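Local coordinates for type II restriction enzyme MspI (Moraxella sp., PDB 1SA3), which recognises the double-stranded DNA sequence 5'-CCGG-3' and cuts each strand after the first cytosine, leaving terminal 5'-phosphates, at residues K148-A160 with W247-Q259. Sequence-based numbering, arbitrary orientation.
Sequences KELIRKHQNDQSA and WTYASGSKAKKMQ. With nucleotides of chain B; nucleotides of chain A.
Helix 148-157 packs its last turns against the paired strands at 247-249 and 258-259; its axis approaches that of strand 247-249 to 8.1 Å, their N-to-C directions 43° apart. The CA atoms of Gln155 and Met258, and of Gln158 and Tyr249, come near each other across the contact. No direct hydrogen bond joins the segments. Water bridges them instead: one water links Gln155 O to Lys257 O, another His154 ND1 to Thr248 O, and a third accepts from Gln158 NE2 and donates to Ala250 O. The buried His154 receives the edge of Trp247 on one face in a T-shaped pair, ring centroids 5.4 Å apart and planes at 64°. Met258, bent at its thioether, slides SD to 3.6 Å from Ile151 CG2, a flexible filler between helix and sheet. Gln155 lays its aliphatic part on Met258 CG, while its amide is tied to Val133 N and Asp132. Beyond the helix Gln158, with positive phi, stacks its amide on Tyr249, planes 22° apart and Gln158 NE2 3.3 Å from Tyr249 CD2; the cytosine DC5 of chain B lies over the opposite ring face. The loop after the helix also serves the DNA: Ala160 N donates to OP2 of DC3 of chain B. The hairpin reads bases with backbone and side chains: Tyr249 O accepts from N4 of DC5 of chain B, and Ser251 and Gln259 bond guanines. Helix and hairpin thus form a DNA-recognition surface in this PDDEXK-clan restriction endonuclease.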
ATOM      1  N   LYS E 148     -11.227 -21.996  -6.313  1.00 22.14           N
ATOM      2  CA  LYS E 148     -11.338 -21.022  -7.393  1.00 22.60           C
ATOM      3  C   LYS E 148     -12.792 -20.630  -7.662  1.00 21.91           C
ATOM      4  O   LYS E 148     -13.096 -19.455  -7.849  1.00 20.97           O
ATOM      5  CB  LYS E 148     -10.712 -21.546  -8.690  1.00 20.21           C
ATOM      6  CG  LYS E 148     -10.943 -20.611  -9.890  1.00 16.20           C
ATOM      7  CD  LYS E 148     -10.273 -21.091 -11.170  1.00 18.68           C
ATOM      8  CE  LYS E 148      -8.753 -21.101 -11.041  1.00 17.40           C
ATOM      9  NZ  LYS E 148      -8.086 -21.431 -12.329  1.00 15.83           N
ATOM     10  N   GLU E 149     -13.691 -21.607  -7.682  1.00 20.10           N
ATOM     11  CA  GLU E 149     -15.097 -21.314  -7.944  1.00 18.29           C
ATOM     12  C   GLU E 149     -15.787 -20.484  -6.865  1.00 17.29           C
ATOM     13  O   GLU E 149     -16.659 -19.679  -7.183  1.00 19.53           O
ATOM     14  CB  GLU E 149     -15.880 -22.606  -8.187  1.00 20.43           C
ATOM     15  CG  GLU E 149     -15.480 -23.318  -9.467  1.00 20.12           C
ATOM     16  CD  GLU E 149     -15.455 -22.397 -10.678  1.00 23.89           C
ATOM     17  OE1 GLU E 149     -16.422 -21.631 -10.867  1.00 22.34           O
ATOM     18  OE2 GLU E 149     -14.477 -22.444 -11.453  1.00 22.25           O
ATOM     19  N   LEU E 150     -15.413 -20.663  -5.601  1.00 14.19           N
ATOM     20  CA  LEU E 150     -16.032 -19.879  -4.536  1.00 16.46           C
ATOM     21  C   LEU E 150     -15.549 -18.435  -4.686  1.00 16.64           C
ATOM     22  O   LEU E 150     -16.316 -17.482  -4.502  1.00 17.52           O
ATOM     23  CB  LEU E 150     -15.659 -20.446  -3.159  1.00 19.70           C
ATOM     24  CG  LEU E 150     -16.352 -21.773  -2.796  1.00 22.26           C
ATOM     25  CD1 LEU E 150     -15.706 -22.391  -1.561  1.00 23.23           C
ATOM     26  CD2 LEU E 150     -17.834 -21.525  -2.554  1.00 23.79           C
ATOM     27  N   ILE E 151     -14.278 -18.276  -5.038  1.00 16.31           N
ATOM     28  CA  ILE E 151     -13.750 -16.937  -5.249  1.00 18.44           C
ATOM     29  C   ILE E 151     -14.477 -16.333  -6.453  1.00 19.64           C
ATOM     30  O   ILE E 151     -14.884 -15.169  -6.423  1.00 20.33           O
ATOM     31  CB  ILE E 151     -12.229 -16.950  -5.514  1.00 17.47           C
ATOM     32  CG1 ILE E 151     -11.499 -17.464  -4.270  1.00 17.55           C
ATOM     33  CG2 ILE E 151     -11.753 -15.531  -5.872  1.00 15.61           C
ATOM     34  CD1 ILE E 151      -9.998 -17.690  -4.465  1.00 20.66           C
ATOM     35  N   ARG E 152     -14.648 -17.125  -7.512  1.00 20.55           N
ATOM     36  CA  ARG E 152     -15.330 -16.642  -8.708  1.00 18.42           C
ATOM     37  C   ARG E 152     -16.773 -16.262  -8.395  1.00 17.79           C
ATOM     38  O   ARG E 152     -17.305 -15.319  -8.975  1.00 19.07           O
ATOM     39  CB  ARG E 152     -15.323 -17.701  -9.820  1.00 17.41           C
ATOM     40  CG  ARG E 152     -15.728 -17.158 -11.191  1.00 18.89           C
ATOM     41  CD  ARG E 152     -16.179 -18.257 -12.154  1.00 18.55           C
ATOM     42  NE  ARG E 152     -15.191 -19.318 -12.320  1.00 19.92           N
ATOM     43  CZ  ARG E 152     -14.002 -19.174 -12.903  1.00 21.93           C
ATOM     44  NH1 ARG E 152     -13.625 -18.002 -13.391  1.00 21.56           N
ATOM     45  NH2 ARG E 152     -13.188 -20.216 -13.006  1.00 21.59           N
ATOM     46  N   LYS E 153     -17.413 -17.007  -7.496  1.00 18.38           N
ATOM     47  CA  LYS E 153     -18.791 -16.716  -7.124  1.00 17.88           C
ATOM     48  C   LYS E 153     -18.848 -15.331  -6.494  1.00 19.09           C
ATOM     49  O   LYS E 153     -19.765 -14.555  -6.760  1.00 16.12           O
ATOM     50  CB  LYS E 153     -19.324 -17.740  -6.119  1.00 18.27           C
ATOM     51  CG  LYS E 153     -20.745 -17.432  -5.647  1.00 22.26           C
ATOM     52  CD  LYS E 153     -21.268 -18.477  -4.667  1.00 22.01           C
ATOM     53  CE  LYS E 153     -22.675 -18.137  -4.176  1.00 26.22           C
ATOM     54  NZ  LYS E 153     -23.642 -17.960  -5.307  1.00 26.12           N
ATOM     55  N   HIS E 154     -17.861 -15.036  -5.653  1.00 17.29           N
ATOM     56  CA  HIS E 154     -17.785 -13.741  -4.986  1.00 17.04           C
ATOM     57  C   HIS E 154     -17.631 -12.655  -6.052  1.00 18.87           C
ATOM     58  O   HIS E 154     -18.283 -11.611  -5.994  1.00 17.86           O
ATOM     59  CB  HIS E 154     -16.589 -13.712  -4.036  1.00 15.24           C
ATOM     60  CG  HIS E 154     -16.679 -12.652  -2.982  1.00 19.04           C
ATOM     61  ND1 HIS E 154     -16.683 -11.307  -3.277  1.00 15.54           N
ATOM     62  CD2 HIS E 154     -16.788 -12.744  -1.635  1.00 18.07           C
ATOM     63  CE1 HIS E 154     -16.793 -10.615  -2.157  1.00 18.92           C
ATOM     64  NE2 HIS E 154     -16.857 -11.463  -1.146  1.00 16.94           N
ATOM     65  N   GLN E 155     -16.766 -12.906  -7.030  1.00 16.75           N
ATOM     66  CA  GLN E 155     -16.556 -11.940  -8.099  1.00 16.82           C
ATOM     67  C   GLN E 155     -17.854 -11.707  -8.860  1.00 16.71           C
ATOM     68  O   GLN E 155     -18.258 -10.565  -9.079  1.00 15.64           O
ATOM     69  CB  GLN E 155     -15.468 -12.432  -9.057  1.00 19.47           C
ATOM     70  CG  GLN E 155     -15.332 -11.619 -10.346  1.00 17.28           C
ATOM     71  CD  GLN E 155     -14.048 -11.946 -11.111  1.00 19.76           C
ATOM     72  OE1 GLN E 155     -12.941 -11.675 -10.636  1.00 15.15           O
ATOM     73  NE2 GLN E 155     -14.195 -12.534 -12.294  1.00 15.97           N
ATOM     74  N   ASN E 156     -18.525 -12.784  -9.251  1.00 16.09           N
ATOM     75  CA  ASN E 156     -19.767 -12.636  -9.997  1.00 17.22           C
ATOM     76  C   ASN E 156     -20.908 -11.978  -9.239  1.00 16.28           C
ATOM     77  O   ASN E 156     -21.678 -11.222  -9.825  1.00 16.12           O
ATOM     78  CB  ASN E 156     -20.232 -13.992 -10.536  1.00 21.88           C
ATOM     79  CG  ASN E 156     -19.410 -14.449 -11.717  1.00 24.13           C
ATOM     80  OD1 ASN E 156     -19.030 -13.644 -12.571  1.00 23.92           O
ATOM     81  ND2 ASN E 156     -19.137 -15.746 -11.782  1.00 28.08           N
ATOM     82  N   ASP E 157     -21.029 -12.271  -7.948  1.00 16.57           N
ATOM     83  CA  ASP E 157     -22.099 -11.701  -7.138  1.00 20.28           C
ATOM     84  C   ASP E 157     -21.772 -10.283  -6.664  1.00 20.86           C
ATOM     85  O   ASP E 157     -22.667  -9.521  -6.299  1.00 23.22           O
ATOM     86  CB  ASP E 157     -22.380 -12.587  -5.914  1.00 20.55           C
ATOM     87  CG  ASP E 157     -22.986 -13.936  -6.283  1.00 22.90           C
ATOM     88  OD1 ASP E 157     -23.434 -14.104  -7.432  1.00 23.03           O
ATOM     89  OD2 ASP E 157     -23.026 -14.825  -5.409  1.00 23.57           O
ATOM     90  N   GLN E 158     -20.484  -9.952  -6.675  1.00 19.29           N
ATOM     91  CA  GLN E 158     -19.969  -8.655  -6.242  1.00 18.96           C
ATOM     92  C   GLN E 158     -19.997  -8.491  -4.724  1.00 17.84           C
ATOM     93  O   GLN E 158     -19.851  -7.395  -4.197  1.00 22.62           O
ATOM     94  CB  GLN E 158     -20.708  -7.508  -6.955  1.00 18.26           C
ATOM     95  CG  GLN E 158     -20.437  -7.500  -8.468  1.00 17.92           C
ATOM     96  CD  GLN E 158     -20.886  -6.229  -9.176  1.00 21.21           C
ATOM     97  OE1 GLN E 158     -21.931  -5.662  -8.864  1.00 28.18           O
ATOM     98  NE2 GLN E 158     -20.108  -5.795 -10.151  1.00 16.85           N
ATOM     99  N   SER E 159     -20.160  -9.611  -4.027  1.00 17.05           N
ATOM    100  CA  SER E 159     -20.164  -9.642  -2.575  1.00 16.39           C
ATOM    101  C   SER E 159     -20.380 -11.092  -2.176  1.00 17.29           C
ATOM    102  O   SER E 159     -20.480 -11.970  -3.037  1.00 17.45           O
ATOM    103  CB  SER E 159     -21.289  -8.782  -1.989  1.00 18.44           C
ATOM    104  OG  SER E 159     -22.507  -9.507  -1.944  1.00 20.84           O
ATOM    105  N   ALA E 160     -20.463 -11.339  -0.874  1.00 19.31           N
ATOM    106  CA  ALA E 160     -20.661 -12.693  -0.375  1.00 21.14           C
ATOM    107  C   ALA E 160     -22.105 -12.887   0.088  1.00 22.63           C
ATOM    108  O   ALA E 160     -22.426 -13.897   0.714  1.00 23.88           O
ATOM    109  CB  ALA E 160     -19.703 -12.958   0.781  1.00 18.82           C
ATOM    110  N   TRP E 247     -12.992  -7.868   1.020  1.00 15.18           N
ATOM    111  CA  TRP E 247     -13.336  -8.261  -0.345  1.00 16.15           C
ATOM    112  C   TRP E 247     -14.590  -7.540  -0.842  1.00 13.29           C
ATOM    113  O   TRP E 247     -15.636  -7.587  -0.198  1.00 16.10           O
ATOM    114  CB  TRP E 247     -13.608  -9.772  -0.412  1.00 15.03           C
ATOM    115  CG  TRP E 247     -12.426 -10.664  -0.158  1.00 13.17           C
ATOM    116  CD1 TRP E 247     -11.357 -10.409   0.642  1.00 12.98           C
ATOM    117  CD2 TRP E 247     -12.246 -11.999  -0.661  1.00 14.12           C
ATOM    118  NE1 TRP E 247     -10.518 -11.503   0.676  1.00 14.74           N
ATOM    119  CE2 TRP E 247     -11.041 -12.492  -0.118  1.00 13.53           C
ATOM    120  CE3 TRP E 247     -12.993 -12.822  -1.517  1.00 13.21           C
ATOM    121  CZ2 TRP E 247     -10.560 -13.776  -0.400  1.00 13.00           C
ATOM    122  CZ3 TRP E 247     -12.514 -14.105  -1.799  1.00 18.69           C
ATOM    123  CH2 TRP E 247     -11.306 -14.564  -1.239  1.00 14.43           C
ATOM    124  N   THR E 248     -14.500  -6.883  -1.992  1.00 10.95           N
ATOM    125  CA  THR E 248     -15.673  -6.215  -2.541  1.00 14.78           C
ATOM    126  C   THR E 248     -15.549  -6.179  -4.065  1.00 15.81           C
ATOM    127  O   THR E 248     -14.834  -7.007  -4.644  1.00 14.89           O
ATOM    128  CB  THR E 248     -15.851  -4.795  -1.927  1.00 16.06           C
ATOM    129  OG1 THR E 248     -17.021  -4.177  -2.476  1.00 16.42           O
ATOM    130  CG2 THR E 248     -14.633  -3.933  -2.188  1.00 15.46           C
ATOM    131  N   TYR E 249     -16.232  -5.260  -4.737  1.00 12.28           N
ATOM    132  CA  TYR E 249     -16.142  -5.246  -6.191  1.00 15.06           C
ATOM    133  C   TYR E 249     -15.635  -3.951  -6.805  1.00 14.94           C
ATOM    134  O   TYR E 249     -15.777  -2.863  -6.231  1.00 15.32           O
ATOM    135  CB  TYR E 249     -17.498  -5.614  -6.825  1.00 16.52           C
ATOM    136  CG  TYR E 249     -18.528  -4.498  -6.856  1.00 16.91           C
ATOM    137  CD1 TYR E 249     -19.342  -4.225  -5.752  1.00 19.86           C
ATOM    138  CD2 TYR E 249     -18.702  -3.728  -8.005  1.00 15.71           C
ATOM    139  CE1 TYR E 249     -20.312  -3.211  -5.804  1.00 19.63           C
ATOM    140  CE2 TYR E 249     -19.654  -2.715  -8.062  1.00 15.93           C
ATOM    141  CZ  TYR E 249     -20.455  -2.463  -6.968  1.00 17.91           C
ATOM    142  OH  TYR E 249     -21.392  -1.458  -7.059  1.00 22.98           O
ATOM    143  N   ALA E 250     -15.021  -4.092  -7.972  1.00 13.57           N
ATOM    144  CA  ALA E 250     -14.494  -2.962  -8.723  1.00 13.99           C
ATOM    145  C   ALA E 250     -15.656  -2.502  -9.588  1.00 15.83           C
ATOM    146  O   ALA E 250     -16.268  -3.308 -10.287  1.00 16.48           O
ATOM    147  CB  ALA E 250     -13.315  -3.405  -9.599  1.00 13.03           C
ATOM    148  N   SER E 251     -15.978  -1.216  -9.522  1.00 17.09           N
ATOM    149  CA  SER E 251     -17.089  -0.655 -10.291  1.00 18.03           C
ATOM    150  C   SER E 251     -16.643  -0.073 -11.621  1.00 19.27           C
ATOM    151  O   SER E 251     -17.475   0.319 -12.440  1.00 18.91           O
ATOM    152  CB  SER E 251     -17.745   0.467  -9.492  1.00 17.06           C
ATOM    153  OG  SER E 251     -16.766   1.436  -9.163  1.00 16.45           O
ATOM    154  N   GLY E 252     -15.332  -0.015 -11.821  1.00 19.58           N
ATOM    155  CA  GLY E 252     -14.775   0.580 -13.020  1.00 21.43           C
ATOM    156  C   GLY E 252     -15.076   0.025 -14.398  1.00 23.61           C
ATOM    157  O   GLY E 252     -15.059   0.786 -15.366  1.00 23.55           O
ATOM    158  N   SER E 253     -15.342  -1.272 -14.516  1.00 24.02           N
ATOM    159  CA  SER E 253     -15.577  -1.858 -15.836  1.00 26.78           C
ATOM    160  C   SER E 253     -16.873  -2.639 -16.004  1.00 26.51           C
ATOM    161  O   SER E 253     -17.612  -2.860 -15.045  1.00 22.90           O
ATOM    162  CB  SER E 253     -14.406  -2.775 -16.198  1.00 27.09           C
ATOM    163  OG  SER E 253     -13.165  -2.129 -15.979  1.00 33.30           O
ATOM    164  N   LYS E 254     -17.135  -3.055 -17.242  1.00 27.05           N
ATOM    165  CA  LYS E 254     -18.323  -3.830 -17.555  1.00 28.77           C
ATOM    166  C   LYS E 254     -18.244  -5.236 -16.967  1.00 27.49           C
ATOM    167  O   LYS E 254     -19.237  -5.764 -16.484  1.00 27.88           O
ATOM    168  CB  LYS E 254     -18.513  -3.900 -19.075  1.00 28.44           C
ATOM    169  N   ALA E 255     -17.056  -5.829 -16.998  1.00 28.65           N
ATOM    170  CA  ALA E 255     -16.864  -7.178 -16.469  1.00 25.58           C
ATOM    171  C   ALA E 255     -16.914  -7.240 -14.950  1.00 25.73           C
ATOM    172  O   ALA E 255     -16.488  -6.314 -14.266  1.00 23.48           O
ATOM    173  CB  ALA E 255     -15.536  -7.731 -16.947  1.00 28.91           C
ATOM    174  N   LYS E 256     -17.449  -8.335 -14.424  1.00 24.10           N
ATOM    175  CA  LYS E 256     -17.495  -8.530 -12.982  1.00 23.02           C
ATOM    176  C   LYS E 256     -16.023  -8.610 -12.593  1.00 21.39           C
ATOM    177  O   LYS E 256     -15.244  -9.299 -13.251  1.00 20.14           O
ATOM    178  CB  LYS E 256     -18.202  -9.839 -12.650  1.00 22.15           C
ATOM    179  CG  LYS E 256     -19.650  -9.873 -13.085  1.00 27.38           C
ATOM    180  CD  LYS E 256     -20.468  -8.808 -12.368  1.00 26.99           C
ATOM    181  CE  LYS E 256     -21.939  -8.926 -12.734  1.00 32.86           C
ATOM    182  NZ  LYS E 256     -22.773  -7.911 -12.054  1.00 37.74           N
ATOM    183  N   LYS E 257     -15.632  -7.903 -11.540  1.00 17.55           N
ATOM    184  CA  LYS E 257     -14.230  -7.895 -11.147  1.00 14.55           C
ATOM    185  C   LYS E 257     -14.076  -7.639  -9.653  1.00 14.17           C
ATOM    186  O   LYS E 257     -14.832  -6.874  -9.054  1.00 14.21           O
ATOM    187  CB  LYS E 257     -13.497  -6.832 -11.969  1.00 12.53           C
ATOM    188  CG  LYS E 257     -11.980  -6.794 -11.802  1.00 15.09           C
ATOM    189  CD  LYS E 257     -11.362  -5.785 -12.765  1.00 15.67           C
ATOM    190  CE  LYS E 257      -9.844  -5.710 -12.621  1.00 17.89           C
ATOM    191  NZ  LYS E 257      -9.272  -4.592 -13.438  1.00 14.75           N
ATOM    192  N   MET E 258     -13.084  -8.267  -9.044  1.00 13.83           N
ATOM    193  CA  MET E 258     -12.885  -8.097  -7.611  1.00 14.69           C
ATOM    194  C   MET E 258     -12.023  -6.895  -7.213  1.00 13.87           C
ATOM    195  O   MET E 258     -11.145  -6.470  -7.960  1.00 13.52           O
ATOM    196  CB  MET E 258     -12.261  -9.357  -7.025  1.00 16.13           C
ATOM    197  CG  MET E 258     -13.011 -10.626  -7.379  1.00 21.00           C
ATOM    198  SD  MET E 258     -12.300 -12.047  -6.554  1.00 22.48           S
ATOM    199  CE  MET E 258     -13.164 -11.938  -4.969  1.00 23.07           C
ATOM    200  N   GLN E 259     -12.299  -6.361  -6.028  1.00 13.03           N
ATOM    201  CA  GLN E 259     -11.530  -5.256  -5.468  1.00 11.19           C
ATOM    202  C   GLN E 259     -11.224  -5.624  -4.029  1.00 12.20           C
ATOM    203  O   GLN E 259     -12.052  -6.233  -3.347  1.00 13.13           O
ATOM    204  CB  GLN E 259     -12.310  -3.945  -5.465  1.00 14.00           C
ATOM    205  CG  GLN E 259     -11.429  -2.755  -5.068  1.00 10.57           C
ATOM    206  CD  GLN E 259     -12.236  -1.514  -4.691  1.00 13.63           C
ATOM    207  OE1 GLN E 259     -13.040  -1.549  -3.760  1.00 16.73           O
ATOM    208  NE2 GLN E 259     -12.013  -0.414  -5.406  1.00 12.48           N
TER
ATOM    209  P    DC B   3     -20.906  -9.217   2.107  1.00 25.24           P
ATOM    210  OP1  DC B   3     -21.910 -10.309   2.246  1.00 23.97           O
ATOM    211  OP2  DC B   3     -19.666  -9.460   1.319  1.00 20.55           O
ATOM    212  O5'  DC B   3     -21.662  -7.972   1.480  1.00 24.70           O
ATOM    213  C5'  DC B   3     -22.822  -7.454   2.122  1.00 26.63           C
ATOM    214  C4'  DC B   3     -23.254  -6.164   1.469  1.00 24.49           C
ATOM    215  O4'  DC B   3     -22.349  -5.093   1.825  1.00 23.64           O
ATOM    216  C3'  DC B   3     -23.325  -6.183  -0.058  1.00 26.44           C
ATOM    217  O3'  DC B   3     -24.558  -5.588  -0.460  1.00 26.91           O
ATOM    218  C2'  DC B   3     -22.151  -5.315  -0.484  1.00 25.89           C
ATOM    219  C1'  DC B   3     -22.072  -4.329   0.666  1.00 24.33           C
ATOM    220  N1   DC B   3     -20.782  -3.647   0.863  1.00 23.50           N
ATOM    221  C2   DC B   3     -20.774  -2.246   0.941  1.00 24.33           C
ATOM    222  O2   DC B   3     -21.846  -1.635   0.832  1.00 22.01           O
ATOM    223  N3   DC B   3     -19.604  -1.598   1.132  1.00 21.80           N
ATOM    224  C4   DC B   3     -18.470  -2.288   1.244  1.00 19.70           C
ATOM    225  N4   DC B   3     -17.339  -1.598   1.428  1.00 15.41           N
ATOM    226  C5   DC B   3     -18.445  -3.717   1.168  1.00 21.46           C
ATOM    227  C6   DC B   3     -19.614  -4.349   0.979  1.00 19.95           C
ATOM    228  P    DC B   5     -25.952   0.297  -5.509  1.00 33.68           P
ATOM    229  OP1  DC B   5     -27.265   0.994  -5.493  1.00 38.52           O
ATOM    230  OP2  DC B   5     -25.754  -0.875  -6.393  1.00 28.87           O
ATOM    231  O5'  DC B   5     -24.875   1.391  -5.935  1.00 35.35           O
ATOM    232  C5'  DC B   5     -23.497   1.208  -5.671  1.00 38.40           C
ATOM    233  C4'  DC B   5     -22.792   2.543  -5.679  1.00 34.70           C
ATOM    234  O4'  DC B   5     -21.552   2.388  -4.951  1.00 35.44           O
ATOM    235  C3'  DC B   5     -22.433   3.098  -7.063  1.00 33.84           C
ATOM    236  O3'  DC B   5     -22.758   4.489  -7.173  1.00 30.42           O
ATOM    237  C2'  DC B   5     -20.930   2.902  -7.150  1.00 34.67           C
ATOM    238  C1'  DC B   5     -20.481   2.919  -5.700  1.00 30.17           C
ATOM    239  N1   DC B   5     -19.302   2.078  -5.458  1.00 25.76           N
ATOM    240  C2   DC B   5     -18.154   2.687  -4.982  1.00 21.00           C
ATOM    241  O2   DC B   5     -18.201   3.892  -4.709  1.00 16.48           O
ATOM    242  N3   DC B   5     -17.026   1.955  -4.831  1.00 17.98           N
ATOM    243  C4   DC B   5     -17.034   0.649  -5.122  1.00 17.09           C
ATOM    244  N4   DC B   5     -15.893  -0.031  -4.975  1.00 13.06           N
ATOM    245  C5   DC B   5     -18.209  -0.013  -5.577  1.00 16.91           C
ATOM    246  C6   DC B   5     -19.314   0.732  -5.726  1.00 22.44           C
TER
ATOM    247  P    DC A   3      -8.892  -3.704 -16.986  1.00 31.30           P
ATOM    248  OP1  DC A   3      -7.822  -4.666 -17.334  1.00 32.29           O
ATOM    249  OP2  DC A   3     -10.114  -4.181 -16.294  1.00 34.03           O
ATOM    250  O5'  DC A   3      -8.227  -2.551 -16.120  1.00 30.33           O
ATOM    251  C5'  DC A   3      -7.141  -1.812 -16.664  1.00 23.69           C
ATOM    252  C4'  DC A   3      -6.703  -0.731 -15.708  1.00 22.34           C
ATOM    253  O4'  DC A   3      -7.635   0.376 -15.735  1.00 18.55           O
ATOM    254  C3'  DC A   3      -6.554  -1.153 -14.246  1.00 18.67           C
ATOM    255  O3'  DC A   3      -5.265  -0.737 -13.805  1.00 19.46           O
ATOM    256  C2'  DC A   3      -7.685  -0.414 -13.535  1.00 18.26           C
ATOM    257  C1'  DC A   3      -7.914   0.814 -14.419  1.00 20.43           C
ATOM    258  N1   DC A   3      -9.286   1.366 -14.429  1.00 15.98           N
ATOM    259  C2   DC A   3      -9.476   2.754 -14.245  1.00 17.05           C
ATOM    260  O2   DC A   3      -8.494   3.477 -14.031  1.00 12.59           O
ATOM    261  N3   DC A   3     -10.728   3.262 -14.309  1.00 13.69           N
ATOM    262  C4   DC A   3     -11.765   2.454 -14.538  1.00 16.43           C
ATOM    263  N4   DC A   3     -12.979   3.001 -14.601  1.00 13.96           N
ATOM    264  C5   DC A   3     -11.603   1.045 -14.712  1.00 13.42           C
ATOM    265  C6   DC A   3     -10.361   0.549 -14.643  1.00 17.40           C
TER
HETATM  266  O   HOH W   1     -16.081  -9.445  -5.259  1.00 20.94           O
HETATM  267  O   HOH W   2     -16.906  -8.560  -7.844  1.00 17.30           O
HETATM  268  O   HOH W   3     -19.100  -5.904  -2.084  1.00 15.31           O
HETATM  269  O   HOH W   4     -17.342  -5.853 -10.855  1.00 23.72           O